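Local coordinates for acetylated cis-Golgi protein, involved in ER-to-Golgi transport (Saccharomyces cerevisiae, PDB 6G8Y) that probably takes part in ER-to-Golgi transport as the yeast relative of the Golgi stacking protein GRASP65, presumably binding partner proteins through its PDZ domain, at residues T71-I76 against D86-I91. Sequence-based numbering, arbitrary orientation.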
# COMPACT_ATOMS: atom_id res chain seq x y z
N THR A 71 8.20 -2.36 -14.32
CA THR A 71 7.40 -2.97 -13.30
C THR A 71 7.65 -2.31 -11.97
O THR A 71 8.80 -2.09 -11.56
CB THR A 71 7.79 -4.47 -13.19
OG1 THR A 71 7.63 -5.03 -14.49
CG2 THR A 71 6.91 -5.12 -12.17
N LEU A 72 6.56 -2.02 -11.25
CA LEU A 72 6.66 -1.59 -9.85
C LEU A 72 6.31 -2.77 -8.95
O LEU A 72 5.26 -3.43 -9.15
CB LEU A 72 5.67 -0.44 -9.59
CG LEU A 72 5.54 0.05 -8.14
CD1 LEU A 72 6.81 0.72 -7.70
CD2 LEU A 72 4.35 0.99 -7.98
N LYS A 73 7.14 -2.98 -7.93
CA LYS A 73 6.90 -3.94 -6.87
C LYS A 73 6.03 -3.30 -5.81
O LYS A 73 6.36 -2.24 -5.27
CB LYS A 73 8.22 -4.38 -6.27
CG LYS A 73 8.16 -5.53 -5.30
CD LYS A 73 9.60 -6.05 -5.15
CE LYS A 73 9.90 -6.58 -3.80
NZ LYS A 73 11.37 -6.59 -3.62
N VAL A 74 4.92 -3.95 -5.51
CA VAL A 74 3.93 -3.50 -4.55
C VAL A 74 3.97 -4.48 -3.38
O VAL A 74 3.76 -5.69 -3.57
CB VAL A 74 2.53 -3.49 -5.20
CG1 VAL A 74 1.45 -3.02 -4.24
CG2 VAL A 74 2.58 -2.62 -6.46
N ASN A 75 4.24 -3.96 -2.19
CA ASN A 75 4.30 -4.76 -0.97
C ASN A 75 2.94 -4.83 -0.33
O ASN A 75 2.36 -3.79 0.01
CB ASN A 75 5.32 -4.20 0.02
CG ASN A 75 6.67 -3.95 -0.62
OD1 ASN A 75 7.07 -2.81 -0.77
ND2 ASN A 75 7.39 -5.02 -1.01
N ILE A 76 2.45 -6.06 -0.12
CA ILE A 76 1.11 -6.28 0.38
C ILE A 76 1.14 -6.96 1.74
O ILE A 76 2.00 -7.79 1.99
CB ILE A 76 0.31 -7.11 -0.63
CG1 ILE A 76 0.02 -6.19 -1.84
CG2 ILE A 76 -0.98 -7.68 -0.04
CD1 ILE A 76 -0.61 -6.91 -2.99
N ASP A 86 4.60 -9.94 -2.37
CA ASP A 86 4.87 -8.91 -3.34
C ASP A 86 4.07 -9.17 -4.59
O ASP A 86 4.07 -10.29 -5.11
CB ASP A 86 6.33 -8.88 -3.75
CG ASP A 86 7.26 -8.57 -2.62
OD1 ASP A 86 6.88 -7.84 -1.68
OD2 ASP A 86 8.40 -9.07 -2.67
N GLU A 87 3.39 -8.15 -5.08
CA GLU A 87 2.79 -8.17 -6.41
C GLU A 87 3.57 -7.24 -7.31
O GLU A 87 4.35 -6.41 -6.82
CB GLU A 87 1.31 -7.75 -6.36
CG GLU A 87 0.37 -8.67 -5.57
CD GLU A 87 -0.06 -9.96 -6.27
OE1 GLU A 87 0.26 -10.20 -7.44
OE2 GLU A 87 -0.77 -10.75 -5.61
N TYR A 88 3.36 -7.37 -8.61
CA TYR A 88 4.08 -6.60 -9.62
C TYR A 88 3.07 -6.01 -10.58
O TYR A 88 2.17 -6.71 -11.02
CB TYR A 88 5.06 -7.50 -10.36
CG TYR A 88 6.19 -7.91 -9.47
CD1 TYR A 88 7.29 -7.09 -9.26
CD2 TYR A 88 6.14 -9.11 -8.78
CE1 TYR A 88 8.32 -7.45 -8.42
CE2 TYR A 88 7.16 -9.48 -7.92
CZ TYR A 88 8.25 -8.66 -7.76
OH TYR A 88 9.28 -9.01 -6.91
N ILE A 89 3.23 -4.74 -10.89
CA ILE A 89 2.29 -4.10 -11.82
C ILE A 89 3.05 -3.29 -12.85
O ILE A 89 4.03 -2.61 -12.51
CB ILE A 89 1.23 -3.26 -11.08
CG1 ILE A 89 0.22 -2.63 -12.05
CG2 ILE A 89 1.87 -2.23 -10.19
CD1 ILE A 89 -0.50 -1.42 -11.49
N SER A 90 2.62 -3.39 -14.11
CA SER A 90 3.23 -2.61 -15.18
C SER A 90 2.73 -1.17 -15.12
O SER A 90 1.52 -0.91 -15.13
CB SER A 90 2.87 -3.21 -16.54
OG SER A 90 3.53 -4.44 -16.72
N ILE A 91 3.68 -0.24 -15.07
CA ILE A 91 3.37 1.19 -15.05
C ILE A 91 3.54 1.74 -16.46
O ILE A 91 4.59 1.59 -17.06
CB ILE A 91 4.31 1.93 -14.07
CG1 ILE A 91 4.24 1.29 -12.67
CG2 ILE A 91 4.02 3.44 -14.04
CD1 ILE A 91 2.83 1.12 -12.10
O HOH W 1 6.36 -3.50 -17.35
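With CG beside the backbone N in both residues (chi1 -51° in Asn75, -63° in Asp86), the amide and carboxylate of this non-hydrogen-bonded pair lie alongside each other, pointing the same way. Asn75 ND2 gives a hydrogen bond to Asp86 OD1 at 2.9 Å; the bond leaves near the amide plane but reaches the carboxylate from above its plane, the two planes standing 71° apart. Lys73 starts the other way, CG anti to its N, and its chain runs beside the Tyr88 ring. Lys73 CG comes to 3.7 Å from Tyr88 CE1, and the methylene CE then crosses to Asp86 OD2; NZ itself makes only a long salt bridge to that oxygen, 4.0 Å, and has Asp40 as its stronger partner. Asp40 also accepts from Asn75 ND2, which therefore serves two carboxylates. An alanine in place of Asp86 would probably leave Asn75 ND2 with Asp40 alone of these two, its amide less firmly held, and Lys73 without its more distant counter-charge. Farther along the same face, Thr71 CG2 sits at the edge of the Tyr88 ring, 3.5 Å from CD1, while a water bonded to Ser90 OG reaches Thr71 OG1 weakly.

Beneath these side chains, Leu72 with Ile89 and Val74 with Glu87 form the hydrogen-bonded pairs of an antiparallel ladder, the straightest bond being Val74 N to Glu87 O (2.8 Å). On the opposite face, Val74 CG2 meets Ile89 CG2. Leu72 CB also packs on Ile91 CG1 at 3.8 Å, and Ile76 CD1 lies against Glu87 CG.

This is the hairpin of strands 71-78 and 83-90 in the PDZ sheet. Strand 33-38 flanks 71-78 on its other side, with Ile35 touching Val74, and Phe64 of helix 57-66 covers Leu72 and Ile91.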